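Local atomic coordinates of D-glucosaminate-6-phosphate ammonia lyase (Salmonella typhimurium, PDB entry 7LCE), a protein that belongs to the selenocysteine synthase-like family of pyridoxal phosphate-dependent enzymes and carries its cofactor covalently bound. Residues 28-31 against 32-35; 170-173 against 174-178; 304-308 against 309-313. All blocks are in the same frame, centred on the assembly; numbering follows the deposited sequence.

Contact 1. Residues 28-31 against 32-35; sequences SVAP and EVMQ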
ATOM      1  N   SER A  28      15.515 -15.807  49.903  1.00 69.14           N
ATOM      2  CA  SER A  28      16.350 -16.843  50.506  1.00 68.91           C
ATOM      3  C   SER A  28      15.482 -18.066  50.772  1.00 68.11           C
ATOM      4  O   SER A  28      14.595 -18.028  51.631  1.00 75.39           O
ATOM      5  CB  SER A  28      16.993 -16.345  51.799  1.00 72.16           C
ATOM      6  OG  SER A  28      17.809 -17.350  52.380  1.00 76.75           O
ATOM      7  N   VAL A  29      15.748 -19.156  50.052  1.00 69.19           N
ATOM      8  CA  VAL A  29      14.914 -20.346  50.163  1.00 70.22           C
ATOM      9  C   VAL A  29      15.178 -21.052  51.487  1.00 71.01           C
ATOM     10  O   VAL A  29      16.323 -21.133  51.956  1.00 75.52           O
ATOM     11  CB  VAL A  29      15.164 -21.282  48.969  1.00 63.58           C
ATOM     12  CG1 VAL A  29      14.190 -22.449  48.998  1.00 73.00           C
ATOM     13  CG2 VAL A  29      15.042 -20.513  47.665  1.00 66.34           C
ATOM     14  N   ALA A  30      14.112 -21.563  52.100  1.00 85.65           N
ATOM     15  CA  ALA A  30      14.233 -22.296  53.350  1.00 73.58           C
ATOM     16  C   ALA A  30      14.943 -23.631  53.120  1.00 85.06           C
ATOM     17  O   ALA A  30      14.801 -24.245  52.059  1.00 92.58           O
ATOM     18  CB  ALA A  30      12.859 -22.538  53.965  1.00 65.61           C
ATOM     19  N   PRO A  31      15.717 -24.099  54.104  1.00 89.14           N
ATOM     20  CA  PRO A  31      16.443 -25.370  53.919  1.00 91.96           C
ATOM     21  C   PRO A  31      15.542 -26.574  53.691  1.00 89.16           C
ATOM     22  O   PRO A  31      15.914 -27.472  52.925  1.00 95.65           O
ATOM     23  CB  PRO A  31      17.246 -25.501  55.222  1.00 90.88           C
ATOM     24  CG  PRO A  31      17.378 -24.102  55.727  1.00 97.01           C
ATOM     25  CD  PRO A  31      16.092 -23.425  55.358  1.00 92.07           C
ATOM     26  N   GLU A  32      14.375 -26.630  54.338  1.00 90.87           N
ATOM     27  CA  GLU A  32      13.466 -27.750  54.105  1.00 85.34           C
ATOM     28  C   GLU A  32      12.978 -27.780  52.662  1.00 85.32           C
ATOM     29  O   GLU A  32      12.779 -28.857  52.089  1.00 88.68           O
ATOM     30  CB  GLU A  32      12.278 -27.694  55.070  1.00 94.25           C
ATOM     31  CG  GLU A  32      12.646 -27.510  56.538  1.00122.85           C
ATOM     32  CD  GLU A  32      12.521 -26.075  57.010  1.00124.19           C
ATOM     33  OE1 GLU A  32      13.121 -25.176  56.380  1.00108.98           O
ATOM     34  OE2 GLU A  32      11.815 -25.845  58.015  1.00137.04           O
ATOM     35  N   VAL A  33      12.778 -26.608  52.054  1.00 85.04           N
ATOM     36  CA  VAL A  33      12.330 -26.569  50.667  1.00 69.79           C
ATOM     37  C   VAL A  33      13.444 -27.021  49.728  1.00 81.19           C
ATOM     38  O   VAL A  33      13.201 -27.763  48.769  1.00 86.67           O
ATOM     39  CB  VAL A  33      11.817 -25.161  50.314  1.00 66.83           C
ATOM     40  CG1 VAL A  33      11.356 -25.107  48.872  1.00 69.27           C
ATOM     41  CG2 VAL A  33      10.679 -24.774  51.242  1.00 78.54           C
ATOM     42  N   MET A  34      14.684 -26.595  49.991  1.00 80.51           N
ATOM     43  CA  MET A  34      15.796 -27.016  49.144  1.00 69.26           C
ATOM     44  C   MET A  34      16.071 -28.508  49.278  1.00 78.92           C
ATOM     45  O   MET A  34      16.589 -29.125  48.339  1.00 83.19           O
ATOM     46  CB  MET A  34      17.052 -26.207  49.462  1.00 71.83           C
ATOM     47  CG  MET A  34      17.028 -24.785  48.916  1.00 85.67           C
ATOM     48  SD  MET A  34      16.450 -24.689  47.203  1.00 69.62           S
ATOM     49  CE  MET A  34      17.821 -25.432  46.321  1.00 56.49           C
ATOM     50  N   GLN A  35      15.752 -29.103  50.431  1.00 80.45           N
ATOM     51  CA  GLN A  35      15.844 -30.555  50.557  1.00 77.87           C
ATOM     52  C   GLN A  35      14.921 -31.237  49.557  1.00 77.65           C
ATOM     53  O   GLN A  35      15.312 -32.199  48.884  1.00 82.52           O
ATOM     54  CB  GLN A  35      15.493 -30.990  51.980  1.00 85.75           C
ATOM     55  CG  GLN A  35      16.552 -30.708  53.027  1.00116.83           C
ATOM     56  CD  GLN A  35      16.176 -31.269  54.386  1.00127.77           C
ATOM     57  OE1 GLN A  35      15.295 -32.124  54.495  1.00114.59           O
ATOM     58  NE2 GLN A  35      16.841 -30.790  55.430  1.00121.90           N
TER

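Contact 2. Residues 170-173 against 174-178; sequences LSID and DFVQV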
ATOM      1  N   LEU A 170      -9.363   2.480  37.833  1.00 81.70           N
ATOM      2  CA  LEU A 170     -10.545   1.644  37.959  1.00 65.35           C
ATOM      3  C   LEU A 170     -10.296   0.508  38.947  1.00 75.60           C
ATOM      4  O   LEU A 170      -9.158   0.113  39.215  1.00 79.63           O
ATOM      5  CB  LEU A 170     -10.943   1.079  36.596  1.00 65.47           C
ATOM      6  CG  LEU A 170     -11.369   2.106  35.549  1.00 70.76           C
ATOM      7  CD1 LEU A 170     -11.534   1.452  34.188  1.00 67.48           C
ATOM      8  CD2 LEU A 170     -12.660   2.779  35.976  1.00 65.98           C
ATOM      9  N   SER A 171     -11.388  -0.020  39.490  1.00 79.93           N
ATOM     10  CA  SER A 171     -11.302  -1.118  40.437  1.00 70.23           C
ATOM     11  C   SER A 171     -11.212  -2.451  39.705  1.00 70.57           C
ATOM     12  O   SER A 171     -11.509  -2.558  38.512  1.00 83.87           O
ATOM     13  CB  SER A 171     -12.513  -1.120  41.367  1.00 80.18           C
ATOM     14  OG  SER A 171     -13.695  -1.409  40.642  1.00 82.36           O
ATOM     15  N   ILE A 172     -10.791  -3.482  40.443  1.00 82.95           N
ATOM     16  CA  ILE A 172     -10.738  -4.828  39.875  1.00 58.50           C
ATOM     17  C   ILE A 172     -12.130  -5.291  39.468  1.00 70.78           C
ATOM     18  O   ILE A 172     -12.281  -6.067  38.517  1.00 83.25           O
ATOM     19  CB  ILE A 172     -10.079  -5.802  40.872  1.00 69.95           C
ATOM     20  CG1 ILE A 172     -10.028  -7.219  40.295  1.00 56.52           C
ATOM     21  CG2 ILE A 172     -10.806  -5.781  42.212  1.00104.67           C
ATOM     22  CD1 ILE A 172      -9.219  -7.329  39.021  1.00 60.88           C
ATOM     23  N   ASP A 173     -13.166  -4.816  40.165  1.00 88.67           N
ATOM     24  CA  ASP A 173     -14.533  -5.177  39.800  1.00 76.95           C
ATOM     25  C   ASP A 173     -14.885  -4.654  38.414  1.00 68.87           C
ATOM     26  O   ASP A 173     -15.565  -5.336  37.638  1.00 64.34           O
ATOM     27  CB  ASP A 173     -15.516  -4.637  40.840  1.00 77.20           C
ATOM     28  CG  ASP A 173     -15.315  -5.255  42.210  1.00101.84           C
ATOM     29  OD1 ASP A 173     -15.042  -6.473  42.283  1.00 94.74           O
ATOM     30  OD2 ASP A 173     -15.432  -4.522  43.216  1.00119.78           O
ATOM     31  N   ASP A 174     -14.431  -3.441  38.086  1.00 79.12           N
ATOM     32  CA  ASP A 174     -14.721  -2.864  36.778  1.00 68.75           C
ATOM     33  C   ASP A 174     -14.155  -3.723  35.654  1.00 70.62           C
ATOM     34  O   ASP A 174     -14.808  -3.919  34.622  1.00 74.94           O
ATOM     35  CB  ASP A 174     -14.161  -1.444  36.702  1.00 66.42           C
ATOM     36  CG  ASP A 174     -14.938  -0.464  37.561  1.00 93.07           C
ATOM     37  OD1 ASP A 174     -16.188  -0.489  37.521  1.00 81.61           O
ATOM     38  OD2 ASP A 174     -14.293   0.328  38.283  1.00 99.32           O
ATOM     39  N   PHE A 175     -12.940  -4.245  35.833  1.00 68.40           N
ATOM     40  CA  PHE A 175     -12.347  -5.093  34.806  1.00 63.75           C
ATOM     41  C   PHE A 175     -13.099  -6.411  34.657  1.00 72.86           C
ATOM     42  O   PHE A 175     -13.330  -6.874  33.533  1.00 72.95           O
ATOM     43  CB  PHE A 175     -10.875  -5.342  35.121  1.00 66.24           C
ATOM     44  CG  PHE A 175      -9.960  -4.299  34.555  1.00 71.41           C
ATOM     45  CD1 PHE A 175      -9.807  -3.080  35.189  1.00 57.74           C
ATOM     46  CD2 PHE A 175      -9.271  -4.530  33.378  1.00 56.49           C
ATOM     47  CE1 PHE A 175      -8.977  -2.114  34.668  1.00 62.59           C
ATOM     48  CE2 PHE A 175      -8.439  -3.568  32.851  1.00 59.89           C
ATOM     49  CZ  PHE A 175      -8.291  -2.357  33.498  1.00 62.40           C
ATOM     50  N   VAL A 176     -13.492  -7.031  35.774  1.00 79.19           N
ATOM     51  CA  VAL A 176     -14.214  -8.300  35.708  1.00 70.57           C
ATOM     52  C   VAL A 176     -15.518  -8.131  34.938  1.00 68.97           C
ATOM     53  O   VAL A 176     -15.853  -8.941  34.064  1.00 73.79           O
ATOM     54  CB  VAL A 176     -14.468  -8.853  37.122  1.00 62.28           C
ATOM     55  CG1 VAL A 176     -15.278 -10.135  37.048  1.00 63.27           C
ATOM     56  CG2 VAL A 176     -13.154  -9.098  37.837  1.00 77.43           C
ATOM     57  N   GLN A 177     -16.268  -7.070  35.245  1.00 62.24           N
ATOM     58  CA  GLN A 177     -17.560  -6.866  34.599  1.00 67.71           C
ATOM     59  C   GLN A 177     -17.397  -6.637  33.101  1.00 77.93           C
ATOM     60  O   GLN A 177     -18.140  -7.208  32.293  1.00 76.65           O
ATOM     61  CB  GLN A 177     -18.288  -5.688  35.248  1.00 58.12           C
ATOM     62  CG  GLN A 177     -18.600  -5.888  36.720  1.00 71.56           C
ATOM     63  CD  GLN A 177     -19.297  -4.690  37.336  1.00 90.76           C
ATOM     64  OE1 GLN A 177     -20.020  -3.962  36.657  1.00100.63           O
ATOM     65  NE2 GLN A 177     -19.075  -4.475  38.628  1.00 98.90           N
ATOM     66  N   VAL A 178     -16.430  -5.803  32.711  1.00 65.15           N
ATOM     67  CA  VAL A 178     -16.212  -5.529  31.293  1.00 63.56           C
ATOM     68  C   VAL A 178     -15.692  -6.770  30.576  1.00 68.07           C
ATOM     69  O   VAL A 178     -16.107  -7.069  29.449  1.00 67.43           O
ATOM     70  CB  VAL A 178     -15.259  -4.333  31.121  1.00 64.84           C
ATOM     71  CG1 VAL A 178     -14.929  -4.124  29.652  1.00 60.79           C
ATOM     72  CG2 VAL A 178     -15.881  -3.079  31.713  1.00 70.52           C
TER

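Contact 3. Residues 304-308 against 309-313; sequences VRVNA and SELGL. With CA (calcium ion), chain I.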
ATOM      1  N   VAL A 304      16.299   3.518  62.456  1.00 58.55           N
ATOM      2  CA  VAL A 304      17.564   4.034  62.968  1.00 65.16           C
ATOM      3  C   VAL A 304      17.698   5.474  62.500  1.00 69.85           C
ATOM      4  O   VAL A 304      17.704   5.745  61.293  1.00 78.63           O
ATOM      5  CB  VAL A 304      18.760   3.192  62.494  1.00 52.97           C
ATOM      6  CG1 VAL A 304      20.046   3.707  63.118  1.00 63.11           C
ATOM      7  CG2 VAL A 304      18.546   1.729  62.837  1.00 57.81           C
ATOM      8  N   ARG A 305      17.814   6.391  63.454  1.00 78.56           N
ATOM      9  CA  ARG A 305      17.958   7.811  63.171  1.00 82.40           C
ATOM     10  C   ARG A 305      19.389   8.234  63.469  1.00 77.43           C
ATOM     11  O   ARG A 305      19.939   7.888  64.521  1.00 75.63           O
ATOM     12  CB  ARG A 305      16.964   8.626  64.003  1.00 75.26           C
ATOM     13  CG  ARG A 305      16.955  10.118  63.712  1.00 96.26           C
ATOM     14  CD  ARG A 305      15.761  10.801  64.370  1.00 99.67           C
ATOM     15  NE  ARG A 305      14.484  10.294  63.878  1.00 96.73           N
ATOM     16  CZ  ARG A 305      13.722   9.418  64.520  1.00 98.54           C
ATOM     17  NH1 ARG A 305      14.075   8.924  65.696  1.00 90.00           N
ATOM     18  NH2 ARG A 305      12.577   9.025  63.969  1.00 99.12           N
ATOM     19  N   VAL A 306      19.985   8.982  62.546  1.00 80.49           N
ATOM     20  CA  VAL A 306      21.382   9.388  62.633  1.00 80.73           C
ATOM     21  C   VAL A 306      21.433  10.876  62.938  1.00 83.67           C
ATOM     22  O   VAL A 306      20.715  11.669  62.317  1.00 87.24           O
ATOM     23  CB  VAL A 306      22.140   9.068  61.333  1.00 74.75           C
ATOM     24  CG1 VAL A 306      23.629   9.297  61.517  1.00 75.96           C
ATOM     25  CG2 VAL A 306      21.861   7.640  60.900  1.00 75.60           C
ATOM     26  N   ASN A 307      22.282  11.254  63.889  1.00 83.34           N
ATOM     27  CA  ASN A 307      22.531  12.654  64.205  1.00 82.53           C
ATOM     28  C   ASN A 307      23.882  13.030  63.616  1.00 93.32           C
ATOM     29  O   ASN A 307      24.925  12.580  64.101  1.00 98.97           O
ATOM     30  CB  ASN A 307      22.500  12.892  65.712  1.00 81.88           C
ATOM     31  CG  ASN A 307      22.647  14.357  66.069  1.00 92.55           C
ATOM     32  OD1 ASN A 307      23.714  14.801  66.488  1.00 94.84           O
ATOM     33  ND2 ASN A 307      21.574  15.118  65.893  1.00114.30           N
ATOM     34  N   ALA A 308      23.860  13.856  62.567  1.00 90.19           N
ATOM     35  CA  ALA A 308      25.100  14.223  61.893  1.00 80.74           C
ATOM     36  C   ALA A 308      26.042  14.968  62.828  1.00 92.93           C
ATOM     37  O   ALA A 308      27.264  14.822  62.724  1.00105.77           O
ATOM     38  CB  ALA A 308      24.799  15.066  60.654  1.00 83.72           C
ATOM     39  N   SER A 309      25.494  15.766  63.747  1.00 90.68           N
ATOM     40  CA  SER A 309      26.333  16.527  64.667  1.00 83.80           C
ATOM     41  C   SER A 309      27.133  15.603  65.579  1.00 96.80           C
ATOM     42  O   SER A 309      28.339  15.798  65.775  1.00104.30           O
ATOM     43  CB  SER A 309      25.466  17.482  65.486  1.00 90.63           C
ATOM     44  OG  SER A 309      26.257  18.244  66.382  1.00137.17           O
ATOM     45  N   GLU A 310      26.481  14.580  66.139  1.00102.71           N
ATOM     46  CA  GLU A 310      27.166  13.681  67.065  1.00 91.12           C
ATOM     47  C   GLU A 310      28.067  12.699  66.324  1.00 85.32           C
ATOM     48  O   GLU A 310      29.260  12.588  66.628  1.00 93.39           O
ATOM     49  CB  GLU A 310      26.151  12.916  67.923  1.00 84.50           C
ATOM     50  CG  GLU A 310      25.416  13.745  68.970  1.00 95.02           C
ATOM     51  CD  GLU A 310      24.266  12.984  69.619  1.00107.36           C
ATOM     52  OE1 GLU A 310      24.051  11.805  69.263  1.00109.64           O
ATOM     53  OE2 GLU A 310      23.580  13.560  70.491  1.00 92.31           O
ATOM     54  N   LEU A 311      27.512  11.980  65.348  1.00 95.21           N
ATOM     55  CA  LEU A 311      28.279  10.937  64.674  1.00 96.55           C
ATOM     56  C   LEU A 311      29.338  11.529  63.754  1.00 93.67           C
ATOM     57  O   LEU A 311      30.486  11.072  63.749  1.00 81.65           O
ATOM     58  CB  LEU A 311      27.336  10.018  63.896  1.00 85.36           C
ATOM     59  CG  LEU A 311      27.957   8.765  63.281  1.00 69.44           C
ATOM     60  CD1 LEU A 311      28.253   7.729  64.348  1.00 70.39           C
ATOM     61  CD2 LEU A 311      27.025   8.187  62.242  1.00 63.46           C
ATOM     62  N   GLY A 312      28.983  12.559  62.991  1.00 99.27           N
ATOM     63  CA  GLY A 312      29.855  13.106  61.975  1.00 75.73           C
ATOM     64  C   GLY A 312      29.478  12.729  60.561  1.00 90.56           C
ATOM     65  O   GLY A 312      30.125  13.201  59.618  1.00 96.29           O
ATOM     66  N   LEU A 313      28.456  11.893  60.387  1.00 90.80           N
ATOM     67  CA  LEU A 313      27.982  11.464  59.082  1.00 88.73           C
ATOM     68  C   LEU A 313      26.464  11.549  59.050  1.00 91.90           C
ATOM     69  O   LEU A 313      25.796  11.358  60.070  1.00 99.87           O
ATOM     70  CB  LEU A 313      28.408  10.024  58.745  1.00 81.68           C
ATOM     71  CG  LEU A 313      29.862   9.633  58.469  1.00 80.06           C
ATOM     72  CD1 LEU A 313      30.753   9.760  59.692  1.00 90.79           C
ATOM     73  CD2 LEU A 313      29.901   8.213  57.930  1.00 85.48           C
TER
HETATM   74 CA    CA I 405      22.240  11.308  70.982  1.00 79.89          CA
HETATM   75  O   HOH W   1      23.753   9.463  71.120  1.00 60.56           O

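Contact 1. Residues 28-31 against 32-35
Ala30 O receives two backbone N-H groups across the junction, from Met34 and Val33, as an extended stretch turns into the first turn of helix 31-41. Ala30 is the N-cap of that helix. Its bond from Met34 N to Ala30 O, at 3.1 Å, is the regular i to i+4 bond, with the N-H reaching the oxygen at 161°, whereas the bond from Val33 N is weak and much more bent. One residue on, Gln35 N donates to Pro31 O at 3.0 Å. Proline suits the first turn of a helix, where its missing N-H costs nothing and its ring fixes phi at a helical value.

On the inner side, Val29 CG1 meets Met34 SD at 3.7 Å, the two side chains crossing at about a right angle. The turn at chi2 (-45°) brings Met34 SD back beside the valine. Val29 CG1 also rests against CB of Val33, and both valines touch Pro218. A second subunit closes over this patch: its Ala41 packs on Val29 and Met34, and its Ser42 OG is hydrogen-bonded to Val29 O. The helix start thus forms part of a subunit interface. On the outer side, Glu32 is bent at chi2 (99°), which turns its carboxylate back over the start of the helix, with Glu32 OE1 3.6 Å from Ala30 CB and equally far from Pro31 CD.

Contact 2. Residues 170-173 against 174-178
Asp174 OD2 is gripped by two groups of Ser171, the backbone N-H and the hydroxyl. Ser171 N lies 3.2 Å from Asp174 OD2 and meets it on the anti side, 20° out of the carboxylate plane; Ser171 OG adds a weak bond to Asp174 OD2 at 3.0 Å. The serine returns the favour, since Ser171 OG accepts a weak bond from Asp174 N at 3.3 Å. Ser171 OG stands between its own backbone N and carbonyl carbon (chi1 66°), and from there it can face both the N-H and the carboxylate of Asp174. Serine suits an N-cap because its short side chain can stand in for the missing acceptor of the first turn. Aspartate suits the third place of the helix, where the N-H groups of the helix start would probably favour its negative charge. Its other oxygen, OD1, makes a long, weak ion pair with Arg142, whose NH1 is also hydrogen-bonded to Gln177 OE1.

Beyond the cap the backbone settles into regular helix, with Val176 N bonded to Ile172 O at 3.1 Å and Gln177 N to Asp173 O at 3.0 Å. Leu170, just before the cap, crosses Asp174 at about a right angle, Leu170 CD2 lying 3.7 Å from Asp174 OD2, while Leu170 CB approaches Phe175 CE1 at 4.2 Å. The Phe175 ring presents its edge to Ser171 O, and it meets Tyr158 edge-to-face. Leu145, Leu156 and Leu186 also touch the Phe175 side chain, an apolar setting that suits a large aromatic residue. Together Ser171 and Asp174 form a capping box, here opening the helix of the beta-alpha-beta unit made by strand 153-159, helix 172-181 and strand 186-189.

Contact 3. Residues 304-308 against 309-313
Glu310, the residue whose N-H is capped by Asn307, holds a calcium ion through both carboxylate oxygens. Glu310 OE1 lies 2.5 Å and Glu310 OE2 2.7 Å from the calcium, and a water oxygen joins them on the metal, 2.4 Å from the calcium. Extended beyond CG, the glutamate chain carries this charged end out to the ion.

The backbone of Glu310 is fixed in turn by Asn307, the N-cap of the short helix 308-311. With Asn307 CG anti to the backbone N (chi1 -175°), Asn307 OD1 reaches forward to accept from Glu310 N at 2.8 Å. Asparagine serves well here because its amide oxygen can replace a backbone acceptor. Asn307 O then takes Leu311 N at 2.9 Å in a nearly straight bond, and Ala308 O takes Gly312 N. Gly312 ends the helix at a positive phi (104°), a conformation glycine adopts easily.

Further out, Val306 CG1 meets Leu311 CD2 at 3.6 Å, and both residues pack on Val318. Helix 315-324 therefore covers this apolar side, where strand 300-306, running between strands 286-292 and 340-343, passes into the short helix.

Overall arrangement
Followed from the N terminus, the three contacts come in series, none enclosing or crossing another, and each is a local turn at the start of a helix. Contact 1 leads from the loop after strand 13-17 into helix 31-41, which it sets against helix 248-262 and a second subunit. Contact 2 opens helix 172-181, the helix that links strands 153-159 and 186-189 of the seven-stranded mixed sheet; it lies on the opposite side of the chain's centre from contact 1, the two centres about 38 Å apart. Contact 3 lies at the exit of strand 300-306, the middle strand of the three-stranded antiparallel sheet, beside helix 315-324, about 34 Å from contact 2 between nearest atoms.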